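Local coordinates for protein SYE1 (Shewanella oneidensis, PDB 4AWS) that binds flavin mononucleotide and probably acts as an NAD(P)H-dependent oxidoreductase on carbon-carbon double bonds, as in the old yellow enzyme family, at residues M22-R27 and L53-G58; G231-P236 and H268-D273; T238-T243 and V272-A277. The protein carries 1 engineered substitution. All blocks are in the same frame, centred on the assembly; numbering follows the deposited sequence.

In the fold
The contacts belong to one eight-stranded parallel barrel, and all reach FMN. Interaction 1 comes first along the chain and pairs strands 20-22 and 53-60. Interaction 2 follows, joining strands 230-234 and 266-270, and interaction 3 joins the loops that leave those same two strands at the C-terminal rim. The centres of interactions 1 and 2 are about 13 Å apart, yet Pro23 and Pro24 touch Arg233 and His268. Interactions 2 and 3, centres about 11 Å apart, share Val272 and Asp273; interactions 1 and 3, centres about 17 Å apart, do not touch. At this mouth FMN meets interaction 1 at O4 and O2', interaction 2 at O2, O2' and O3', and interaction 3 at C8M.

Interaction 1 (M22-R27 and L53-G58); sequences MPPLTR and LIVSEG. Engineered in segment 22-27: Leu25 (natural residue Met). With FMN (flavin mononucleotide), chain B.
Met22 and Ile54 form a parallel bridge, with Met22 N donating to Leu53 O (2.9 Å) and Val55 N to Met22 O. Their side chains lie alongside each other, pointing the same way, as suits two apolar residues on one face of a sheet. Pro23 and Pro24 have no N-H to continue the pairing, and water 1 takes over, donating to both Pro23 O and Val55 O. The carbonyl of Pro24 serves the cofactor instead: Pro24 O accepts from FMN O2' (2.7 Å).

Glu57 is modelled in two conformers; in the one described, CG sits between the backbone N and the carbonyl carbon (chi1 64°). Its CB rests 3.2 Å from Leu25 O, and CD lies 4.0 Å from Leu25 O. OE1 then accepts from Arg27 N (3.1 Å), which approaches from above the carboxylate plane, while OE2 is bonded to Tyr45 OH. In this conformer a glutamate is long enough to link the backbone of Arg27 to Tyr45 of helix 39-46.

Leu25, an engineered residue, lays CD2 3.6 Å from FMN C9. Two donors grip FMN O4, Thr26 OG1 at 2.7 Å and Gly58 N at 3.0 Å, and would probably polarise that carbonyl; water 2 ties Thr26 OG1 to Gly58 O. The loop after strand 20-22 and strand 53-60 thus bind the flavin together, as in FMN-binding TIM barrels.

Interaction 2 (G231-P236 and H268-D273); sequences GVRLAP and HIAEVD. With FMN (flavin mononucleotide), chain B.
Arg233 and His268 lie side by side on the face of the sheet that looks into the barrel, and the arginine fits over the imidazole like a bar over a plate. With CG anti to the backbone N (chi1 -157°) and the chain stretched out as far as NE, the arginine passes its CD over the ring face in a CH-pi contact, 4.0 Å from the His268 ring centroid. NE follows over the middle of the ring, and the guanidinium then tilts 53° from the ring plane. The methyl of Ala270 is a small bump under this flat group: Ala270 CB sits over one guanidinium face, 3.7 Å from Arg233 NE, its small size letting the guanidinium lie close over it. Glu179 holds the ring through His268 ND1.

The two strands belong to one beta-alpha-beta unit of the barrel, strand 230-234, helix 248-262 and strand 266-270. Their parallel pairing comes from alternating backbone bonds, His268 N to Val232 O, Leu234 N to His268 O and Ala270 N to Leu234 O. On the helix side apolar side chains pack: Ile269 CD1 lies near Leu234 CB, while Ile269 CG2 meets Pro236 CD (3.9 Å), the Ile269 and Pro236 side chains crossing at about a right angle. Tyr252 of helix 248-262 touches both Leu234 and Pro236.

Beyond the histidine, Arg233 NH1 donates to FMN O2 (2.8 Å) and O2' (3.0 Å), and NH2 to FMN O3' (2.8 Å). An alanine here would leave these three oxygens without their arginine donors and is likely to open a gap over the His268 ring. FMN N1 lies in the guanidinium plane, at its edge, where the positive charge would probably help steady a reduced flavin.

Interaction 3 (T238-T243 and V272-A277); sequences TTLNGT and VDWDDA. With FMN (flavin mononucleotide), chain B.
Two loops at the C-terminal rim of the TIM barrel, following strands 230-234 and 266-270, meet here through their beta turns: a type I turn, Thr239 to Gly242, faces a type II' turn, Asp273 to Asp276. The acid at the end of the second turn makes the direct link. Asp276 OD2 accepts from Thr239 N (2.8 Å) with its syn lone pair, in a nearly straight bond (172° at the hydrogen). CG of Asp276 is anti to the backbone N (chi1 -177°), which carries the carboxylate across to the other loop. Its second oxygen, OD1, is joined through water 3 to Thr239 OG1. An aspartate suits position 276, where one oxygen takes a backbone N-H and the other a water; the carboxylate of Asp273 is linked to the other turn through water 4, which connects OD2 with Asn241 N.

Thr238 turns its methyl inward, with CG2 3.5 Å from Asp276 O. The more exposed Leu240 reaches over to the turn, where CD2 sits 3.6 Å from Asp273 O. The same methyl touches Trp274 CD1 at 3.7 Å, and at the far end of the indole, FMN C8M lies over one ring face, 3.6 Å from Trp274 CH2.

Interaction 1 (M22-R27 and L53-G58)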
loop_
_atom_site.group_PDB
_atom_site.type_symbol
_atom_site.label_atom_id
_atom_site.label_comp_id
_atom_site.label_asym_id
_atom_site.label_seq_id
_atom_site.Cartn_x
_atom_site.Cartn_y
_atom_site.Cartn_z
ATOM N N MET A 22 -1.692 10.635 2.752
ATOM C CA MET A 22 -0.866 9.863 3.650
ATOM C C MET A 22 -0.835 8.445 3.085
ATOM O O MET A 22 -1.849 7.749 3.119
ATOM C CB MET A 22 -1.418 9.866 5.086
ATOM C CG MET A 22 -0.558 9.043 6.005
ATOM S SD MET A 22 -1.284 9.031 7.670
ATOM C CE MET A 22 -0.236 7.827 8.490
ATOM N N PRO A 23 0.272 8.042 2.475
ATOM C CA PRO A 23 0.344 6.720 1.830
ATOM C C PRO A 23 0.494 5.647 2.913
ATOM O O PRO A 23 0.729 5.968 4.089
ATOM C CB PRO A 23 1.601 6.841 0.977
ATOM C CG PRO A 23 2.512 7.685 1.827
ATOM C CD PRO A 23 1.602 8.684 2.519
ATOM N N PRO A 24 0.377 4.396 2.509
ATOM C CA PRO A 24 0.515 3.292 3.486
ATOM C C PRO A 24 1.869 3.297 4.148
ATOM O O PRO A 24 2.903 3.350 3.472
ATOM C CB PRO A 24 0.373 2.045 2.617
ATOM C CG PRO A 24 -0.510 2.506 1.529
ATOM C CD PRO A 24 0.022 3.891 1.177
ATOM N N LEU A 25 1.877 3.173 5.475
ATOM C CA LEU A 25 3.120 3.155 6.257
ATOM C C LEU A 25 2.997 2.096 7.370
ATOM O O LEU A 25 2.445 2.357 8.434
ATOM C CB LEU A 25 3.429 4.507 6.867
ATOM C CG LEU A 25 3.626 5.637 5.838
ATOM C CD1 LEU A 25 3.313 6.997 6.497
ATOM C CD2 LEU A 25 5.025 5.562 5.228
ATOM N N THR A 26 3.546 0.918 7.100
ATOM C CA THR A 26 3.646 -0.127 8.143
ATOM C C THR A 26 4.380 0.412 9.364
ATOM O O THR A 26 5.506 0.884 9.248
ATOM C CB THR A 26 4.428 -1.298 7.524
ATOM O OG1 THR A 26 3.616 -1.978 6.563
ATOM C CG2 THR A 26 4.851 -2.353 8.550
ATOM N N ARG A 27 3.731 0.286 10.510
ATOM C CA ARG A 27 4.330 0.704 11.790
ATOM C C ARG A 27 4.470 -0.438 12.772
ATOM O O ARG A 27 5.113 -0.288 13.835
ATOM C CB ARG A 27 3.555 1.856 12.434
ATOM C CG ARG A 27 3.309 3.040 11.497
ATOM C CD ARG A 27 4.582 3.609 10.832
ATOM N NE ARG A 27 5.554 4.010 11.857
ATOM C CZ ARG A 27 5.515 5.154 12.544
ATOM N NH1 ARG A 27 4.610 6.060 12.272
ATOM N NH2 ARG A 27 6.395 5.359 13.502
ATOM N N LEU A 53 -6.607 12.284 1.857
ATOM C CA LEU A 53 -6.873 10.863 1.893
ATOM C C LEU A 53 -5.795 10.199 2.744
ATOM O O LEU A 53 -4.620 10.490 2.548
ATOM C CB LEU A 53 -6.821 10.273 0.484
ATOM C CG LEU A 53 -6.930 8.741 0.344
ATOM C CD1 LEU A 53 -8.299 8.232 0.790
ATOM C CD2 LEU A 53 -6.614 8.327 -1.077
ATOM N N ILE A 54 -6.196 9.295 3.625
ATOM C CA ILE A 54 -5.299 8.373 4.293
ATOM C C ILE A 54 -5.459 6.999 3.675
ATOM O O ILE A 54 -6.594 6.535 3.526
ATOM C CB ILE A 54 -5.566 8.295 5.807
ATOM C CG1 ILE A 54 -5.262 9.655 6.463
ATOM C CG2 ILE A 54 -4.779 7.159 6.466
ATOM C CD1 ILE A 54 -5.672 9.732 7.934
ATOM N N VAL A 55 -4.361 6.356 3.353
ATOM C CA VAL A 55 -4.346 4.945 3.011
ATOM C C VAL A 55 -3.666 4.234 4.181
ATOM O O VAL A 55 -2.560 4.599 4.580
ATOM C CB VAL A 55 -3.614 4.651 1.699
ATOM C CG1 VAL A 55 -3.842 3.195 1.322
ATOM C CG2 VAL A 55 -4.063 5.572 0.597
ATOM N N SER A 56 -4.345 3.246 4.774
ATOM C CA SER A 56 -3.762 2.539 5.880
ATOM C C SER A 56 -2.479 1.848 5.474
ATOM O O SER A 56 -2.252 1.462 4.322
ATOM C CB SER A 56 -4.728 1.470 6.423
ATOM O OG SER A 56 -4.721 0.268 5.668
ATOM N N GLU A 57 -1.636 1.585 6.473
ATOM C CA GLU A 57 -0.595 0.579 6.386
ATOM C C GLU A 57 -1.178 -0.704 5.807
ATOM O O GLU A 57 -2.341 -1.044 6.005
ATOM C CB GLU A 57 -0.007 0.334 7.761
ATOM C CG GLU A 57 -0.922 -0.256 8.819
ATOM C CD GLU A 57 -0.410 0.222 10.185
ATOM O OE1 GLU A 57 0.651 -0.237 10.685
ATOM O OE2 GLU A 57 -1.052 1.109 10.786
ATOM N N GLY A 58 -0.298 -1.484 5.168
ATOM C CA GLY A 58 -0.751 -2.771 4.686
ATOM C C GLY A 58 -1.363 -3.585 5.813
ATOM O O GLY A 58 -0.856 -3.682 6.923
HETATM N N1 FMN B . 4.130 1.111 1.123
HETATM C C2 FMN B . 3.060 0.303 0.991
HETATM O O2 FMN B . 2.442 0.188 -0.098
HETATM N N3 FMN B . 2.579 -0.367 2.091
HETATM C C4 FMN B . 3.116 -0.283 3.358
HETATM O O4 FMN B . 2.559 -0.867 4.307
HETATM C C4A FMN B . 4.307 0.479 3.448
HETATM N N5 FMN B . 4.937 0.587 4.666
HETATM C C5A FMN B . 5.953 1.510 4.781
HETATM C C6 FMN B . 6.526 1.752 6.004
HETATM C C7 FMN B . 7.496 2.733 6.214
HETATM C C7M FMN B . 7.972 3.018 7.622
HETATM C C8 FMN B . 7.934 3.477 5.129
HETATM C C8M FMN B . 8.912 4.560 5.299
HETATM C C9 FMN B . 7.374 3.253 3.861
HETATM C C9A FMN B . 6.394 2.261 3.663
HETATM N N10 FMN B . 5.760 2.078 2.425
HETATM C C10 FMN B . 4.709 1.207 2.296
HETATM C "C1'" FMN B . 6.136 2.972 1.290
HETATM C "C2'" FMN B . 5.492 4.330 1.395
HETATM O "O2'" FMN B . 4.074 4.275 1.202
HETATM C "C3'" FMN B . 6.034 5.312 0.355
HETATM O "O3'" FMN B . 5.667 4.895 -0.968
HETATM C "C4'" FMN B . 7.529 5.533 0.384
HETATM O "O4'" FMN B . 7.998 5.721 1.740
HETATM C "C5'" FMN B . 7.995 6.646 -0.529
HETATM O "O5'" FMN B . 7.434 7.908 -0.145
HETATM P P FMN B . 8.325 8.959 0.740
HETATM O O1P FMN B . 8.495 8.343 2.107
HETATM O O2P FMN B . 9.668 9.132 0.023
HETATM O O3P FMN B . 7.466 10.212 0.758
HETATM O O HOH W 1 -0.462 4.904 6.375
HETATM O O HOH W 2 1.527 -3.005 7.984
#

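Interaction 2 (G231-P236 and H268-D273)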
loop_
_atom_site.group_PDB
_atom_site.type_symbol
_atom_site.label_atom_id
_atom_site.label_comp_id
_atom_site.label_asym_id
_atom_site.label_seq_id
_atom_site.Cartn_x
_atom_site.Cartn_y
_atom_site.Cartn_z
ATOM N N GLY A 231 -8.997 1.233 -5.144
ATOM C CA GLY A 231 -7.768 1.758 -5.726
ATOM C C GLY A 231 -6.754 0.636 -5.811
ATOM O O GLY A 231 -6.899 -0.415 -5.166
ATOM N N VAL A 232 -5.696 0.838 -6.617
ATOM C CA VAL A 232 -4.642 -0.130 -6.773
ATOM C C VAL A 232 -3.302 0.580 -6.741
ATOM O O VAL A 232 -3.158 1.632 -7.356
ATOM C CB VAL A 232 -4.784 -0.931 -8.091
ATOM C CG1 VAL A 232 -3.636 -1.872 -8.301
ATOM C CG2 VAL A 232 -6.117 -1.669 -8.140
ATOM N N ARG A 233 -2.326 -0.022 -6.062
ATOM C CA ARG A 233 -0.957 0.480 -6.022
ATOM C C ARG A 233 -0.041 -0.420 -6.867
ATOM O O ARG A 233 -0.079 -1.638 -6.746
ATOM C CB ARG A 233 -0.421 0.540 -4.572
ATOM C CG ARG A 233 0.707 1.537 -4.450
ATOM C CD ARG A 233 1.145 1.793 -3.020
ATOM N NE ARG A 233 1.808 3.090 -2.965
ATOM C CZ ARG A 233 2.655 3.503 -2.026
ATOM N NH1 ARG A 233 3.168 2.689 -1.153
ATOM N NH2 ARG A 233 3.067 4.770 -2.045
ATOM N N LEU A 234 0.770 0.234 -7.713
ATOM C CA LEU A 234 1.769 -0.411 -8.560
ATOM C C LEU A 234 3.124 0.217 -8.365
ATOM O O LEU A 234 3.223 1.389 -8.000
ATOM C CB LEU A 234 1.383 -0.308 -10.059
ATOM C CG LEU A 234 0.056 -0.950 -10.469
ATOM C CD1 LEU A 234 -0.201 -0.681 -11.966
ATOM C CD2 LEU A 234 0.041 -2.458 -10.191
ATOM N N ALA A 235 4.187 -0.527 -8.672
ATOM C CA ALA A 235 5.572 -0.080 -8.604
ATOM C C ALA A 235 6.291 -0.487 -9.883
ATOM O O ALA A 235 6.934 -1.529 -9.966
ATOM C CB ALA A 235 6.285 -0.676 -7.409
ATOM N N PRO A 236 6.146 0.334 -10.953
ATOM C CA PRO A 236 6.702 -0.120 -12.257
ATOM C C PRO A 236 8.197 -0.302 -12.281
ATOM O O PRO A 236 8.669 -1.199 -12.997
ATOM C CB PRO A 236 6.253 1.020 -13.197
ATOM C CG PRO A 236 5.025 1.576 -12.579
ATOM C CD PRO A 236 5.319 1.532 -11.060
ATOM N N HIS A 268 -2.315 4.307 -7.837
ATOM C CA HIS A 268 -1.281 4.849 -6.982
ATOM C C HIS A 268 0.049 4.265 -7.403
ATOM O O HIS A 268 0.205 3.057 -7.382
ATOM C CB HIS A 268 -1.663 4.543 -5.542
ATOM C CG HIS A 268 -0.817 5.129 -4.463
ATOM N ND1 HIS A 268 -1.148 4.927 -3.132
ATOM C CD2 HIS A 268 0.286 5.890 -4.459
ATOM C CE1 HIS A 268 -0.250 5.581 -2.400
ATOM N NE2 HIS A 268 0.671 6.192 -3.158
ATOM N N ILE A 269 0.974 5.126 -7.800
ATOM C CA ILE A 269 2.298 4.718 -8.234
ATOM C C ILE A 269 3.289 4.985 -7.095
ATOM O O ILE A 269 3.485 6.125 -6.662
ATOM C CB ILE A 269 2.719 5.461 -9.510
ATOM C CG1 ILE A 269 1.710 5.271 -10.627
ATOM C CG2 ILE A 269 4.135 5.062 -9.907
ATOM C CD1 ILE A 269 1.477 3.852 -11.089
ATOM N N ALA A 270 3.948 3.912 -6.658
ATOM C CA ALA A 270 5.020 3.963 -5.665
ATOM C C ALA A 270 6.314 4.176 -6.421
ATOM O O ALA A 270 6.917 3.247 -6.971
ATOM C CB ALA A 270 5.028 2.702 -4.845
ATOM N N GLU A 271 6.725 5.440 -6.526
ATOM C CA GLU A 271 7.802 5.890 -7.372
ATOM C C GLU A 271 9.183 5.670 -6.760
ATOM O O GLU A 271 10.199 5.609 -7.480
ATOM C CB GLU A 271 7.539 7.357 -7.751
ATOM C CG GLU A 271 8.486 8.022 -8.674
ATOM C CD GLU A 271 8.023 9.389 -9.128
ATOM O OE1 GLU A 271 6.910 9.821 -8.709
ATOM O OE2 GLU A 271 8.821 10.036 -9.868
ATOM N N VAL A 272 9.251 5.636 -5.437
ATOM C CA VAL A 272 10.462 5.380 -4.660
ATOM C C VAL A 272 10.110 4.348 -3.605
ATOM O O VAL A 272 9.008 4.437 -3.030
ATOM C CB VAL A 272 10.996 6.650 -3.976
ATOM C CG1 VAL A 272 12.204 6.355 -3.083
ATOM C CG2 VAL A 272 11.311 7.731 -5.009
ATOM N N ASP A 273 11.042 3.449 -3.322
ATOM C CA ASP A 273 10.897 2.536 -2.173
ATOM C C ASP A 273 12.182 2.663 -1.369
ATOM O O ASP A 273 13.245 2.279 -1.884
ATOM C CB ASP A 273 10.573 1.110 -2.591
ATOM C CG ASP A 273 9.878 0.341 -1.448
ATOM O OD1 ASP A 273 9.045 0.968 -0.644
ATOM O OD2 ASP A 273 10.027 -0.867 -1.434
HETATM N N1 FMN B . 4.130 1.111 1.123
HETATM C C2 FMN B . 3.060 0.303 0.991
HETATM O O2 FMN B . 2.442 0.188 -0.098
HETATM N N3 FMN B . 2.579 -0.367 2.091
HETATM C C4 FMN B . 3.116 -0.283 3.358
HETATM O O4 FMN B . 2.559 -0.867 4.307
HETATM C C4A FMN B . 4.307 0.479 3.448
HETATM N N5 FMN B . 4.937 0.587 4.666
HETATM C C5A FMN B . 5.953 1.510 4.781
HETATM C C6 FMN B . 6.526 1.752 6.004
HETATM C C7 FMN B . 7.496 2.733 6.214
HETATM C C7M FMN B . 7.972 3.018 7.622
HETATM C C8 FMN B . 7.934 3.477 5.129
HETATM C C8M FMN B . 8.912 4.560 5.299
HETATM C C9 FMN B . 7.374 3.253 3.861
HETATM C C9A FMN B . 6.394 2.261 3.663
HETATM N N10 FMN B . 5.760 2.078 2.425
HETATM C C10 FMN B . 4.709 1.207 2.296
HETATM C "C1'" FMN B . 6.136 2.972 1.290
HETATM C "C2'" FMN B . 5.492 4.330 1.395
HETATM O "O2'" FMN B . 4.074 4.275 1.202
HETATM C "C3'" FMN B . 6.034 5.312 0.355
HETATM O "O3'" FMN B . 5.667 4.895 -0.968
HETATM C "C4'" FMN B . 7.529 5.533 0.384
HETATM O "O4'" FMN B . 7.998 5.721 1.740
HETATM C "C5'" FMN B . 7.995 6.646 -0.529
HETATM O "O5'" FMN B . 7.434 7.908 -0.145
HETATM P P FMN B . 8.325 8.959 0.740
HETATM O O1P FMN B . 8.495 8.343 2.107
HETATM O O2P FMN B . 9.668 9.132 0.023
HETATM O O3P FMN B . 7.466 10.212 0.758
#

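Interaction 3 (T238-T243 and V272-A277)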
loop_
_atom_site.group_PDB
_atom_site.type_symbol
_atom_site.label_atom_id
_atom_site.label_comp_id
_atom_site.label_asym_id
_atom_site.label_seq_id
_atom_site.Cartn_x
_atom_site.Cartn_y
_atom_site.Cartn_z
ATOM N N THR A 238 10.733 0.368 -9.377
ATOM C CA THR A 238 11.512 -0.039 -8.216
ATOM C C THR A 238 11.603 -1.578 -8.224
ATOM O O THR A 238 10.779 -2.271 -8.790
ATOM C CB THR A 238 10.919 0.490 -6.916
ATOM O OG1 THR A 238 9.564 0.036 -6.838
ATOM C CG2 THR A 238 10.958 2.009 -6.871
ATOM N N THR A 239 12.675 -2.035 -7.585
ATOM C CA THR A 239 13.037 -3.443 -7.582
ATOM C C THR A 239 13.594 -3.888 -6.244
ATOM O O THR A 239 14.073 -5.033 -6.115
ATOM C CB THR A 239 14.090 -3.743 -8.672
ATOM O OG1 THR A 239 15.277 -2.979 -8.360
ATOM C CG2 THR A 239 13.612 -3.389 -10.081
ATOM N N LEU A 240 13.489 -3.084 -5.202
ATOM C CA LEU A 240 14.140 -3.335 -3.935
ATOM C C LEU A 240 13.769 -4.652 -3.307
ATOM O O LEU A 240 14.638 -5.350 -2.763
ATOM C CB LEU A 240 13.811 -2.171 -2.999
ATOM C CG LEU A 240 14.505 -2.204 -1.641
ATOM C CD1 LEU A 240 15.998 -2.069 -1.788
ATOM C CD2 LEU A 240 13.966 -1.113 -0.776
ATOM N N ASN A 241 12.511 -5.024 -3.343
ATOM C CA ASN A 241 12.068 -6.312 -2.757
ATOM C C ASN A 241 12.134 -7.475 -3.678
ATOM O O ASN A 241 11.642 -8.538 -3.345
ATOM C CB ASN A 241 10.687 -6.115 -2.107
ATOM C CG ASN A 241 10.677 -5.174 -0.934
ATOM O OD1 ASN A 241 9.569 -4.699 -0.528
ATOM N ND2 ASN A 241 11.789 -4.890 -0.298
ATOM N N GLY A 242 12.817 -7.325 -4.798
ATOM C CA GLY A 242 13.231 -8.440 -5.585
ATOM C C GLY A 242 12.459 -8.726 -6.834
ATOM O O GLY A 242 12.790 -9.738 -7.492
ATOM N N THR A 243 11.520 -7.907 -7.260
ATOM C CA THR A 243 10.792 -8.100 -8.495
ATOM C C THR A 243 11.289 -7.110 -9.554
ATOM O O THR A 243 11.277 -5.895 -9.343
ATOM C CB THR A 243 9.286 -7.926 -8.276
ATOM O OG1 THR A 243 8.966 -6.684 -7.704
ATOM C CG2 THR A 243 8.728 -9.035 -7.386
ATOM N N VAL A 272 9.251 5.636 -5.437
ATOM C CA VAL A 272 10.462 5.380 -4.660
ATOM C C VAL A 272 10.110 4.348 -3.605
ATOM O O VAL A 272 9.008 4.437 -3.030
ATOM C CB VAL A 272 10.996 6.650 -3.976
ATOM C CG1 VAL A 272 12.204 6.355 -3.083
ATOM C CG2 VAL A 272 11.311 7.731 -5.009
ATOM N N ASP A 273 11.042 3.449 -3.322
ATOM C CA ASP A 273 10.897 2.536 -2.173
ATOM C C ASP A 273 12.182 2.663 -1.369
ATOM O O ASP A 273 13.245 2.279 -1.884
ATOM C CB ASP A 273 10.573 1.110 -2.591
ATOM C CG ASP A 273 9.878 0.341 -1.448
ATOM O OD1 ASP A 273 9.045 0.968 -0.644
ATOM O OD2 ASP A 273 10.027 -0.867 -1.434
ATOM N N TRP A 274 12.131 3.277 -0.210
ATOM C CA TRP A 274 13.309 3.506 0.650
ATOM C C TRP A 274 14.297 4.382 -0.110
ATOM O O TRP A 274 14.006 5.557 -0.373
ATOM C CB TRP A 274 13.853 2.205 1.242
ATOM C CG TRP A 274 12.810 1.601 2.116
ATOM C CD1 TRP A 274 11.921 0.634 1.802
ATOM C CD2 TRP A 274 12.505 1.940 3.483
ATOM N NE1 TRP A 274 11.090 0.341 2.849
ATOM C CE2 TRP A 274 11.449 1.148 3.901
ATOM C CE3 TRP A 274 13.035 2.866 4.364
ATOM C CZ2 TRP A 274 10.902 1.203 5.155
ATOM C CZ3 TRP A 274 12.495 2.929 5.648
ATOM C CH2 TRP A 274 11.442 2.084 6.001
ATOM N N ASP A 275 15.463 3.846 -0.466
ATOM C CA ASP A 275 16.392 4.658 -1.268
ATOM C C ASP A 275 16.510 4.111 -2.694
ATOM O O ASP A 275 17.415 4.533 -3.440
ATOM C CB ASP A 275 17.774 4.768 -0.650
ATOM C CG ASP A 275 17.903 5.688 0.537
ATOM O OD1 ASP A 275 17.301 6.767 0.646
ATOM O OD2 ASP A 275 18.724 5.291 1.394
ATOM N N ASP A 276 15.601 3.280 -3.126
ATOM C CA ASP A 276 15.468 2.824 -4.511
ATOM C C ASP A 276 14.612 3.860 -5.249
ATOM O O ASP A 276 13.401 3.844 -5.151
ATOM C CB ASP A 276 14.872 1.474 -4.556
ATOM C CG ASP A 276 14.721 0.833 -5.918
ATOM O OD1 ASP A 276 15.217 1.418 -6.947
ATOM O OD2 ASP A 276 14.099 -0.254 -6.022
ATOM N N ALA A 277 15.287 4.752 -5.959
ATOM C CA ALA A 277 14.665 5.918 -6.590
ATOM C C ALA A 277 15.054 5.948 -8.070
ATOM O O ALA A 277 15.838 6.806 -8.486
ATOM C CB ALA A 277 15.069 7.199 -5.868
HETATM N N1 FMN B . 4.130 1.111 1.123
HETATM C C2 FMN B . 3.060 0.303 0.991
HETATM O O2 FMN B . 2.442 0.188 -0.098
HETATM N N3 FMN B . 2.579 -0.367 2.091
HETATM C C4 FMN B . 3.116 -0.283 3.358
HETATM O O4 FMN B . 2.559 -0.867 4.307
HETATM C C4A FMN B . 4.307 0.479 3.448
HETATM N N5 FMN B . 4.937 0.587 4.666
HETATM C C5A FMN B . 5.953 1.510 4.781
HETATM C C6 FMN B . 6.526 1.752 6.004
HETATM C C7 FMN B . 7.496 2.733 6.214
HETATM C C7M FMN B . 7.972 3.018 7.622
HETATM C C8 FMN B . 7.934 3.477 5.129
HETATM C C8M FMN B . 8.912 4.560 5.299
HETATM C C9 FMN B . 7.374 3.253 3.861
HETATM C C9A FMN B . 6.394 2.261 3.663
HETATM N N10 FMN B . 5.760 2.078 2.425
HETATM C C10 FMN B . 4.709 1.207 2.296
HETATM C "C1'" FMN B . 6.136 2.972 1.290
HETATM C "C2'" FMN B . 5.492 4.330 1.395
HETATM O "O2'" FMN B . 4.074 4.275 1.202
HETATM C "C3'" FMN B . 6.034 5.312 0.355
HETATM O "O3'" FMN B . 5.667 4.895 -0.968
HETATM C "C4'" FMN B . 7.529 5.533 0.384
HETATM O "O4'" FMN B . 7.998 5.721 1.740
HETATM C "C5'" FMN B . 7.995 6.646 -0.529
HETATM O "O5'" FMN B . 7.434 7.908 -0.145
HETATM P P FMN B . 8.325 8.959 0.740
HETATM O O1P FMN B . 8.495 8.343 2.107
HETATM O O2P FMN B . 9.668 9.132 0.023
HETATM O O3P FMN B . 7.466 10.212 0.758
HETATM O O HOH W 3 15.030 -0.165 -9.127
HETATM O O HOH W 4 10.351 -2.912 -3.468
#